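Local atomic coordinates of enoyl-acyl carrier protein reductase (Uncultured bacterium, PDB entry 6KIA), a protein that probably reduces enoyl-acyl carrier protein with NADH in fatty acid elongation and is linked to resistance to the biocide triclosan. Residues A[21-26]-A[143-148]; A[39-42]-A[47-50]; A[327-332]-A[395-400]; A[352-357]-A[373-378]. All blocks are in the same frame, centred on the assembly; numbering follows the deposited sequence.

Strand 21-25 opens the Rossmann-type sheet. Contact 2 follows, joining 39-42 on helix 34-43 to 47-50 on the next strand, a loop closed within a few residues. Contact 1 closes later, when 143-148 at the end of helix 120-146 returns to strand 21-25, so its loop encloses contact 2. These two contacts touch through the backbone pairing of strands 21-25 and 47-56. The other pair lies further along the chain. Contact 3 joins 327-332 to 395-400 between helices 320-331 and 394-413, and its loop encloses contact 4, between 352-357 and 373-378. Contact 4 lies across the chain's centre from contacts 1 and 2.

Contact 1. Residues A[21-26]-A[143-148]; sequences VFVLFG and AELDGM
This is a buried apolar contact between a strand of the central sheet and the end of a long helix on one of its faces. Val23 of strand 21-25 and Leu145 of helix 120-146 reach toward each other and meet tip to tip. The methyl CG2 of Val23 lies 3.8 Å from Leu145 CD2. Leu145 CD1 also approaches Val23 CG2, at 4.0 Å, so both branches of the leucine fork meet the same methyl. Leu145 points its fork at the strand by holding CG anti to its own backbone N (chi1 -174°).

Further toward the start of the strand the contact is looser. Val21 CG2 lies 4.2 Å from the backbone O of Met148. The Met148 side chain starts toward the strand, but its sulfur end turns off elsewhere.

The setting is the Rossmann-type core, where strand 21-25 pairs in parallel with strands 47-56 and 155-159. Val21 and Val23 face the helix 120-146 layer. Phe22 and Leu24 face helix 34-43 on the other side of the sheet. After Phe25 the strand runs into Gly26, which touches the bound NADH.

Leu145 bridges more than one strand, since it also rests on Ile82 and on Phe157. The residues before and after it are tied outside this contact by salt bridges, Glu144 OE2 to Arg80 NH1 and Asp146 OD1 to Arg226 NH2.

Contact 2. Residues A[39-42]-A[47-50]; sequences NEAR and TIVG
Ala41 and Arg42 of helix 34-43 pack on a single residue of the strand, Ile48. Asn39 comes first along the helix. It does not touch the strand, but its OD1 sits at the edge of the Arg42 guanidinium, in its plane. The bond from Arg42 NH1 to Asn39 OD1 is weak: it is 3.2 Å long and bent to 124° at the hydrogen. Glu40 is on another side of the helix, against Pro408 and Phe411 of helix 394-413.

Ala41 points toward the strand. Its CB meets Ile48 CD1 at 3.9 Å and also rests on Phe22 of the neighbouring strand 21-25. The same Ile48 CD1 passes 4.0 Å from the backbone N of Arg42. Ile48 brings this methyl to the helix through CG1, which stands beside its backbone N (chi1 -50°).

The Arg42 chain runs out nearly straight over its first two torsions, then turns at chi3 (-63°). Its NE ends 4.5 Å from Ile48 CG1, with the guanidinium oblique to that carbon.

Helix 34-43 is the crossover of a beta-alpha-beta unit, between strands 21-25 and 47-56. No hydrogen bond joins the two segments here. Between them the contact is apolar packing on Ile48, with the guanidinium of the partly exposed Arg42 lying alongside the isoleucine, so it rests on shape and burial and not on directed bonds.

Contact 3. Residues A[327-332]-A[395-400]; sequences QACREV and TDVLSA
Cys329 is the centre of this helix-to-helix contact, and its sulfur meets two neighbouring residues of the other helix. Cys329 SG lies 4.1 Å from Val397 CG1 and 4.2 Å from Val397 CB, so it rests against the flank of the valine. On the next residue, Leu398 CD2 comes within 4.2 Å of Cys329 SG. Leu398 does not start out directly toward the helix, but its branched end swings round to reach the sulfur. SG takes its place on Cys329 anti to the carbonyl carbon and beside the backbone N (chi1 -68°). No hydrogen bond crosses between the segments.

This is packing of helix 320-331 on helix 394-413, in the all-helical part of the chain between strands 283-287 and 421-423. Cys329 also touches Val394, so it meets residues spaced three and four apart on one side of the second helix. Around the sulfur, Leu310 of helix 309-315 packs on both Cys329 and Leu398, and Leu339 of helix 339-351 covers Cys329 further.

Behind the contact face, Ser399 is turned toward the loops. Its OG donates to Thr395 O at 2.8 Å, tilted 26° from the carbonyl plane. Ser399 N binds the same Thr395 O at 2.9 Å from the opposite face of that plane, so two bonds grip one oxygen. Ser399 OG also accepts from Arg292 N. Further along the first segment, Lys388 NZ hydrogen-bonds the backbone O of Glu331.

Contact 4. Residues A[352-357]-A[373-378]; sequences SDVMKG and ADIMIG
Ile375 of helix 370-385 makes all the close contacts of its segment, to Ser352, Val354 and Met355. Ala373, before it in the helix, packs on another part of the chain.

Ile375 uses both of its branches. The CG1 branch stands anti to the backbone N (chi1 -168°) and runs out straight, so that CD1 reaches Ser352 OG at 3.7 Å. The short branch, CG2, lies 3.8 Å from Met355 SD and 4.1 Å from Val354 CG1. Ile375 lies alongside both of these side chains, each pair pointing opposite ways. Met355 is bent at chi2 (-43°) and again at chi3, while its SD lies against the isoleucine CG2.

Next along the helix, the Met376 side chain heads off to touch Tyr349, on which Met355 and Ile375 also pack.

Ser352 OG is a polar atom beside a methyl, but it has its own partners. It accepts from Met355 N at 3.1 Å, with an angle of 160° at the hydrogen, and its hydroxyl donates to Tyr349 O. Ser352 is thus the N-cap of the short helix 353-356, and the arrangement is that of a capped helix start packed against a neighbouring helix.

Contact 1. Residues A[21-26]-A[143-148]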
loop_
_atom_site.group_PDB
_atom_site.type_symbol
_atom_site.label_atom_id
_atom_site.label_comp_id
_atom_site.label_asym_id
_atom_site.label_seq_id
_atom_site.Cartn_x
_atom_site.Cartn_y
_atom_site.Cartn_z
ATOM N N VAL A 21 -20.612 7.569 7.191
ATOM C CA VAL A 21 -20.217 7.417 5.792
ATOM C C VAL A 21 -18.746 7.053 5.677
ATOM O O VAL A 21 -17.891 7.702 6.264
ATOM C CB VAL A 21 -20.467 8.709 4.993
ATOM C CG1 VAL A 21 -20.087 8.547 3.520
ATOM C CG2 VAL A 21 -21.958 9.099 5.102
ATOM N N PHE A 22 -18.479 5.986 4.938
ATOM C CA PHE A 22 -17.122 5.530 4.686
ATOM C C PHE A 22 -16.737 5.870 3.257
ATOM O O PHE A 22 -17.437 5.486 2.318
ATOM C CB PHE A 22 -17.013 4.020 4.928
ATOM C CG PHE A 22 -15.637 3.460 4.669
ATOM C CD1 PHE A 22 -15.276 3.033 3.404
ATOM C CD2 PHE A 22 -14.723 3.332 5.707
ATOM C CE1 PHE A 22 -13.999 2.501 3.166
ATOM C CE2 PHE A 22 -13.459 2.795 5.492
ATOM C CZ PHE A 22 -13.095 2.382 4.217
ATOM N N VAL A 23 -15.630 6.597 3.086
ATOM C CA VAL A 23 -15.228 7.042 1.768
ATOM C C VAL A 23 -13.914 6.388 1.376
ATOM O O VAL A 23 -12.905 6.606 2.032
ATOM C CB VAL A 23 -15.068 8.565 1.695
ATOM C CG1 VAL A 23 -14.703 8.986 0.265
ATOM C CG2 VAL A 23 -16.364 9.250 2.123
ATOM N N LEU A 24 -13.944 5.583 0.321
ATOM C CA LEU A 24 -12.734 4.936 -0.177
ATOM C C LEU A 24 -12.032 5.867 -1.137
ATOM O O LEU A 24 -12.513 6.104 -2.245
ATOM C CB LEU A 24 -13.050 3.590 -0.841
ATOM C CG LEU A 24 -11.789 2.771 -1.181
ATOM C CD1 LEU A 24 -11.025 2.360 0.092
ATOM C CD2 LEU A 24 -12.117 1.575 -2.068
ATOM N N PHE A 25 -10.903 6.418 -0.692
ATOM C CA PHE A 25 -10.159 7.384 -1.488
ATOM C C PHE A 25 -9.039 6.653 -2.244
ATOM O O PHE A 25 -7.862 6.695 -1.863
ATOM C CB PHE A 25 -9.623 8.516 -0.599
ATOM C CG PHE A 25 -9.214 9.752 -1.378
ATOM C CD1 PHE A 25 -10.179 10.654 -1.825
ATOM C CD2 PHE A 25 -7.888 9.977 -1.707
ATOM C CE1 PHE A 25 -9.820 11.775 -2.549
ATOM C CE2 PHE A 25 -7.515 11.122 -2.438
ATOM C CZ PHE A 25 -8.483 12.014 -2.857
ATOM N N GLY A 26 -9.464 5.950 -3.295
ATOM C CA GLY A 26 -8.650 5.027 -4.073
ATOM C C GLY A 26 -9.595 4.009 -4.688
ATOM O O GLY A 26 -10.775 3.971 -4.322
ATOM N N ALA A 143 -17.546 18.454 -3.203
ATOM C CA ALA A 143 -18.798 19.199 -3.376
ATOM C C ALA A 143 -19.957 18.222 -3.437
ATOM O O ALA A 143 -20.969 18.395 -2.726
ATOM C CB ALA A 143 -18.755 20.047 -4.628
ATOM N N GLU A 144 -19.781 17.144 -4.207
ATOM C CA GLU A 144 -20.842 16.142 -4.312
ATOM C C GLU A 144 -21.033 15.336 -3.013
ATOM O O GLU A 144 -22.161 15.065 -2.585
ATOM C CB GLU A 144 -20.559 15.200 -5.478
ATOM C CG GLU A 144 -21.743 14.347 -5.866
ATOM C CD GLU A 144 -21.526 13.614 -7.172
ATOM O OE1 GLU A 144 -20.858 14.178 -8.062
ATOM O OE2 GLU A 144 -22.014 12.473 -7.303
ATOM N N LEU A 145 -19.928 14.972 -2.376
ATOM C CA LEU A 145 -19.954 14.190 -1.154
ATOM C C LEU A 145 -20.597 14.963 -0.000
ATOM O O LEU A 145 -21.269 14.381 0.844
ATOM C CB LEU A 145 -18.535 13.790 -0.773
ATOM C CG LEU A 145 -18.372 12.842 0.401
ATOM C CD1 LEU A 145 -18.967 11.467 0.099
ATOM C CD2 LEU A 145 -16.892 12.760 0.738
ATOM N N ASP A 146 -20.360 16.272 0.043
ATOM C CA ASP A 146 -20.876 17.094 1.135
ATOM C C ASP A 146 -22.387 16.927 1.249
ATOM O O ASP A 146 -22.924 16.837 2.347
ATOM C CB ASP A 146 -20.511 18.569 0.927
ATOM C CG ASP A 146 -20.993 19.446 2.061
ATOM O OD1 ASP A 146 -20.418 19.361 3.173
ATOM O OD2 ASP A 146 -21.936 20.228 1.835
ATOM N N GLY A 147 -23.058 16.841 0.107
ATOM C CA GLY A 147 -24.503 16.683 0.088
ATOM C C GLY A 147 -24.975 15.322 0.549
ATOM O O GLY A 147 -26.155 15.127 0.840
ATOM N N MET A 148 -24.047 14.376 0.629
ATOM C CA MET A 148 -24.363 13.003 1.007
ATOM C C MET A 148 -24.107 12.662 2.480
ATOM O O MET A 148 -24.507 11.595 2.941
ATOM C CB MET A 148 -23.541 12.025 0.152
ATOM C CG MET A 148 -23.583 12.279 -1.332
ATOM S SD MET A 148 -22.569 10.995 -2.110
ATOM C CE MET A 148 -22.288 11.704 -3.722
#

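Contact 2. Residues A[39-42]-A[47-50]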
loop_
_atom_site.group_PDB
_atom_site.type_symbol
_atom_site.label_atom_id
_atom_site.label_comp_id
_atom_site.label_asym_id
_atom_site.label_seq_id
_atom_site.Cartn_x
_atom_site.Cartn_y
_atom_site.Cartn_z
ATOM N N ASN A 39 -14.713 -4.086 4.175
ATOM C CA ASN A 39 -15.658 -5.088 4.655
ATOM C C ASN A 39 -16.080 -4.772 6.085
ATOM O O ASN A 39 -17.260 -4.943 6.465
ATOM C CB ASN A 39 -15.055 -6.494 4.601
ATOM C CG ASN A 39 -14.753 -6.956 3.181
ATOM O OD1 ASN A 39 -15.271 -6.409 2.204
ATOM N ND2 ASN A 39 -13.932 -7.985 3.068
ATOM N N GLU A 40 -15.144 -4.241 6.872
ATOM C CA GLU A 40 -15.479 -3.853 8.240
ATOM C C GLU A 40 -16.507 -2.737 8.225
ATOM O O GLU A 40 -17.526 -2.758 8.961
ATOM C CB GLU A 40 -14.231 -3.421 9.010
ATOM C CG GLU A 40 -13.366 -4.610 9.320
ATOM C CD GLU A 40 -14.004 -5.498 10.361
ATOM O OE1 GLU A 40 -14.592 -4.958 11.324
ATOM O OE2 GLU A 40 -14.006 -6.720 10.161
ATOM N N ALA A 41 -16.251 -1.766 7.361
ATOM C CA ALA A 41 -17.167 -0.640 7.278
ATOM C C ALA A 41 -18.547 -1.125 6.847
ATOM O O ALA A 41 -19.576 -0.640 7.350
ATOM C CB ALA A 41 -16.639 0.390 6.312
ATOM N N ARG A 42 -18.567 -2.101 5.940
ATOM C CA ARG A 42 -19.838 -2.612 5.431
ATOM C C ARG A 42 -20.557 -3.306 6.577
ATOM O O ARG A 42 -21.760 -3.091 6.774
ATOM C CB ARG A 42 -19.622 -3.558 4.233
ATOM C CG ARG A 42 -20.897 -3.934 3.483
ATOM C CD ARG A 42 -20.622 -4.583 2.116
ATOM N NE ARG A 42 -19.938 -3.696 1.174
ATOM C CZ ARG A 42 -18.645 -3.766 0.869
ATOM N NH1 ARG A 42 -17.872 -4.692 1.421
ATOM N NH2 ARG A 42 -18.126 -2.914 -0.002
ATOM N N THR A 47 -22.666 3.631 5.253
ATOM C CA THR A 47 -22.807 3.952 3.847
ATOM C C THR A 47 -21.452 4.024 3.166
ATOM O O THR A 47 -20.559 4.729 3.623
ATOM C CB THR A 47 -23.515 5.274 3.665
ATOM O OG1 THR A 47 -24.787 5.192 4.314
ATOM C CG2 THR A 47 -23.721 5.563 2.187
ATOM N N ILE A 48 -21.309 3.259 2.093
ATOM C CA ILE A 48 -20.050 3.140 1.371
ATOM C C ILE A 48 -20.065 4.044 0.143
ATOM O O ILE A 48 -20.968 3.971 -0.692
ATOM C CB ILE A 48 -19.774 1.675 0.923
ATOM C CG1 ILE A 48 -19.939 0.666 2.083
ATOM C CG2 ILE A 48 -18.430 1.575 0.211
ATOM C CD1 ILE A 48 -19.036 0.889 3.318
ATOM N N VAL A 49 -19.072 4.922 0.051
ATOM C CA VAL A 49 -18.894 5.789 -1.105
ATOM C C VAL A 49 -17.436 5.666 -1.559
ATOM O O VAL A 49 -16.552 5.381 -0.753
ATOM C CB VAL A 49 -19.274 7.259 -0.779
ATOM C CG1 VAL A 49 -19.092 8.174 -1.997
ATOM C CG2 VAL A 49 -20.716 7.306 -0.299
ATOM N N GLY A 50 -17.193 5.788 -2.858
ATOM C CA GLY A 50 -15.837 5.766 -3.367
ATOM C C GLY A 50 -15.578 6.692 -4.540
ATOM O O GLY A 50 -16.494 7.265 -5.148
#

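Contact 3. Residues A[327-332]-A[395-400]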
loop_
_atom_site.group_PDB
_atom_site.type_symbol
_atom_site.label_atom_id
_atom_site.label_comp_id
_atom_site.label_asym_id
_atom_site.label_seq_id
_atom_site.Cartn_x
_atom_site.Cartn_y
_atom_site.Cartn_z
ATOM N N GLN A 327 -2.065 -26.265 8.332
ATOM C CA GLN A 327 -2.456 -27.389 7.465
ATOM C C GLN A 327 -2.727 -26.918 6.041
ATOM O O GLN A 327 -2.326 -27.551 5.053
ATOM C CB GLN A 327 -3.690 -28.101 8.037
ATOM C CG GLN A 327 -3.416 -28.873 9.309
ATOM C CD GLN A 327 -2.570 -30.108 9.069
ATOM O OE1 GLN A 327 -2.857 -30.902 8.174
ATOM N NE2 GLN A 327 -1.502 -30.259 9.847
ATOM N N ALA A 328 -3.442 -25.800 5.936
ATOM C CA ALA A 328 -3.748 -25.210 4.642
ATOM C C ALA A 328 -2.489 -24.873 3.837
ATOM O O ALA A 328 -2.480 -25.034 2.622
ATOM C CB ALA A 328 -4.573 -23.983 4.830
ATOM N N CYS A 329 -1.464 -24.363 4.512
ATOM C CA CYS A 329 -0.223 -24.020 3.821
ATOM C C CYS A 329 0.567 -25.274 3.450
ATOM O O CYS A 329 1.209 -25.313 2.401
ATOM C CB CYS A 329 0.638 -23.086 4.669
ATOM S SG CYS A 329 -0.144 -21.445 4.832
ATOM N N ARG A 330 0.498 -26.299 4.297
ATOM C CA ARG A 330 1.141 -27.574 3.998
ATOM C C ARG A 330 0.574 -28.152 2.709
ATOM O O ARG A 330 1.314 -28.703 1.880
ATOM C CB ARG A 330 0.925 -28.584 5.140
ATOM C CG ARG A 330 1.584 -28.249 6.445
ATOM C CD ARG A 330 1.386 -29.398 7.429
ATOM N NE ARG A 330 1.777 -29.030 8.779
ATOM C CZ ARG A 330 3.035 -29.034 9.207
ATOM N NH1 ARG A 330 4.022 -29.399 8.389
ATOM N NH2 ARG A 330 3.302 -28.698 10.462
ATOM N N GLU A 331 -0.746 -28.054 2.556
ATOM C CA GLU A 331 -1.409 -28.692 1.426
ATOM C C GLU A 331 -1.025 -28.150 0.043
ATOM O O GLU A 331 -1.153 -28.871 -0.936
ATOM C CB GLU A 331 -2.924 -28.604 1.608
ATOM C CG GLU A 331 -3.468 -29.670 2.552
ATOM C CD GLU A 331 -4.931 -29.470 2.898
ATOM O OE1 GLU A 331 -5.469 -28.383 2.603
ATOM O OE2 GLU A 331 -5.538 -30.401 3.470
ATOM N N VAL A 332 -0.521 -26.921 -0.067
ATOM C CA VAL A 332 -0.167 -26.413 -1.390
ATOM C C VAL A 332 1.297 -26.730 -1.777
ATOM O O VAL A 332 1.711 -26.465 -2.902
ATOM C CB VAL A 332 -0.402 -24.885 -1.514
ATOM C CG1 VAL A 332 -1.883 -24.572 -1.356
ATOM C CG2 VAL A 332 0.438 -24.104 -0.512
ATOM N N THR A 395 1.905 -17.829 0.079
ATOM C CA THR A 395 1.748 -16.392 0.254
ATOM C C THR A 395 0.344 -15.914 -0.109
ATOM O O THR A 395 -0.058 -14.860 0.351
ATOM C CB THR A 395 2.773 -15.580 -0.550
ATOM O OG1 THR A 395 2.663 -15.900 -1.939
ATOM C CG2 THR A 395 4.189 -15.867 -0.044
ATOM N N ASP A 396 -0.365 -16.641 -0.974
ATOM C CA ASP A 396 -1.769 -16.296 -1.272
ATOM C C ASP A 396 -2.604 -16.427 0.022
ATOM O O ASP A 396 -3.376 -15.514 0.410
ATOM C CB ASP A 396 -2.382 -17.195 -2.364
ATOM C CG ASP A 396 -1.689 -17.074 -3.715
ATOM O OD1 ASP A 396 -1.036 -16.044 -3.995
ATOM O OD2 ASP A 396 -1.830 -18.021 -4.526
ATOM N N VAL A 397 -2.467 -17.574 0.682
ATOM C CA VAL A 397 -3.173 -17.828 1.926
ATOM C C VAL A 397 -2.816 -16.748 2.959
ATOM O O VAL A 397 -3.697 -16.131 3.584
ATOM C CB VAL A 397 -2.832 -19.247 2.499
ATOM C CG1 VAL A 397 -3.538 -19.468 3.801
ATOM C CG2 VAL A 397 -3.232 -20.326 1.490
ATOM N N LEU A 398 -1.516 -16.494 3.113
ATOM C CA LEU A 398 -1.084 -15.586 4.169
ATOM C C LEU A 398 -1.433 -14.113 3.883
ATOM O O LEU A 398 -1.797 -13.370 4.814
ATOM C CB LEU A 398 0.417 -15.727 4.427
ATOM C CG LEU A 398 0.890 -17.109 4.943
ATOM C CD1 LEU A 398 2.404 -17.088 5.128
ATOM C CD2 LEU A 398 0.162 -17.460 6.238
ATOM N N SER A 399 -1.352 -13.699 2.619
ATOM C CA SER A 399 -1.738 -12.341 2.238
ATOM C C SER A 399 -3.217 -12.137 2.536
ATOM O O SER A 399 -3.587 -11.095 3.084
ATOM C CB SER A 399 -1.448 -12.065 0.771
ATOM O OG SER A 399 -0.049 -12.079 0.498
ATOM N N ALA A 400 -4.061 -13.128 2.205
ATOM C CA ALA A 400 -5.490 -12.998 2.567
ATOM C C ALA A 400 -5.692 -12.882 4.085
ATOM O O ALA A 400 -6.580 -12.143 4.549
ATOM C CB ALA A 400 -6.312 -14.166 2.009
#

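Contact 4. Residues A[352-357]-A[373-378]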
loop_
_atom_site.group_PDB
_atom_site.type_symbol
_atom_site.label_atom_id
_atom_site.label_comp_id
_atom_site.label_asym_id
_atom_site.label_seq_id
_atom_site.Cartn_x
_atom_site.Cartn_y
_atom_site.Cartn_z
ATOM N N SER A 352 21.221 -14.562 8.263
ATOM C CA SER A 352 22.401 -14.268 7.458
ATOM C C SER A 352 22.941 -12.851 7.684
ATOM O O SER A 352 22.183 -11.911 7.915
ATOM C CB SER A 352 22.084 -14.493 5.972
ATOM O OG SER A 352 21.429 -13.374 5.380
ATOM N N ASP A 353 24.262 -12.700 7.633
ATOM C CA ASP A 353 24.862 -11.374 7.795
ATOM C C ASP A 353 24.400 -10.414 6.705
ATOM O O ASP A 353 24.187 -9.221 6.971
ATOM C CB ASP A 353 26.391 -11.454 7.823
ATOM C CG ASP A 353 26.927 -11.893 9.183
ATOM O OD1 ASP A 353 26.150 -11.908 10.163
ATOM O OD2 ASP A 353 28.131 -12.211 9.275
ATOM N N VAL A 354 24.264 -10.928 5.482
ATOM C CA VAL A 354 23.801 -10.107 4.372
ATOM C C VAL A 354 22.433 -9.469 4.685
ATOM O O VAL A 354 22.258 -8.252 4.552
ATOM C CB VAL A 354 23.683 -10.929 3.059
ATOM C CG1 VAL A 354 23.010 -10.097 1.975
ATOM C CG2 VAL A 354 25.050 -11.387 2.579
ATOM N N MET A 355 21.487 -10.268 5.166
ATOM C CA MET A 355 20.151 -9.742 5.453
ATOM C C MET A 355 20.140 -8.927 6.735
ATOM O O MET A 355 19.429 -7.914 6.829
ATOM C CB MET A 355 19.132 -10.873 5.531
ATOM C CG MET A 355 18.920 -11.596 4.188
ATOM S SD MET A 355 18.815 -10.490 2.770
ATOM C CE MET A 355 17.423 -9.438 3.244
ATOM N N LYS A 356 20.973 -9.316 7.700
ATOM C CA LYS A 356 21.034 -8.574 8.950
ATOM C C LYS A 356 21.495 -7.145 8.698
ATOM O O LYS A 356 21.056 -6.222 9.396
ATOM C CB LYS A 356 21.993 -9.249 9.937
ATOM C CG LYS A 356 22.011 -8.589 11.301
ATOM C CD LYS A 356 23.176 -9.074 12.145
ATOM C CE LYS A 356 22.972 -8.712 13.604
ATOM N NZ LYS A 356 22.820 -7.242 13.777
ATOM N N GLY A 357 22.309 -6.961 7.658
ATOM C CA GLY A 357 22.799 -5.639 7.287
ATOM C C GLY A 357 21.715 -4.666 6.827
ATOM O O GLY A 357 21.883 -3.442 6.909
ATOM N N ALA A 373 20.523 -9.304 -4.054
ATOM C CA ALA A 373 19.794 -9.868 -5.192
ATOM C C ALA A 373 19.933 -11.367 -5.280
ATOM O O ALA A 373 18.946 -12.085 -5.475
ATOM C CB ALA A 373 20.267 -9.219 -6.498
ATOM N N ASP A 374 21.153 -11.858 -5.105
ATOM C CA ASP A 374 21.376 -13.285 -5.225
ATOM C C ASP A 374 20.608 -14.036 -4.149
ATOM O O ASP A 374 19.904 -15.007 -4.446
ATOM C CB ASP A 374 22.869 -13.618 -5.128
ATOM C CG ASP A 374 23.565 -13.556 -6.479
ATOM O OD1 ASP A 374 23.263 -14.389 -7.360
ATOM O OD2 ASP A 374 24.433 -12.678 -6.651
ATOM N N ILE A 375 20.744 -13.601 -2.896
ATOM C CA ILE A 375 20.111 -14.365 -1.829
ATOM C C ILE A 375 18.575 -14.197 -1.807
ATOM O O ILE A 375 17.836 -15.157 -1.528
ATOM C CB ILE A 375 20.717 -14.011 -0.444
ATOM C CG1 ILE A 375 20.267 -15.015 0.613
ATOM C CG2 ILE A 375 20.417 -12.571 -0.039
ATOM C CD1 ILE A 375 20.858 -14.763 1.982
ATOM N N MET A 376 18.093 -12.996 -2.103
ATOM C CA MET A 376 16.645 -12.721 -2.041
ATOM C C MET A 376 15.924 -13.377 -3.218
ATOM O O MET A 376 14.927 -14.080 -3.048
ATOM C CB MET A 376 16.355 -11.224 -2.027
ATOM C CG MET A 376 14.864 -10.933 -1.990
ATOM S SD MET A 376 14.481 -9.177 -1.818
ATOM C CE MET A 376 15.053 -8.584 -3.412
ATOM N N ILE A 377 16.425 -13.157 -4.425
ATOM C CA ILE A 377 15.768 -13.744 -5.579
ATOM C C ILE A 377 15.954 -15.261 -5.604
ATOM O O ILE A 377 15.022 -15.999 -5.949
ATOM C CB ILE A 377 16.305 -13.128 -6.882
ATOM C CG1 ILE A 377 16.159 -11.610 -6.837
ATOM C CG2 ILE A 377 15.650 -13.767 -8.111
ATOM C CD1 ILE A 377 14.756 -11.121 -7.044
ATOM N N GLY A 378 17.140 -15.726 -5.204
ATOM C CA GLY A 378 17.396 -17.152 -5.121
ATOM C C GLY A 378 16.444 -17.829 -4.145
ATOM O O GLY A 378 15.830 -18.867 -4.464
#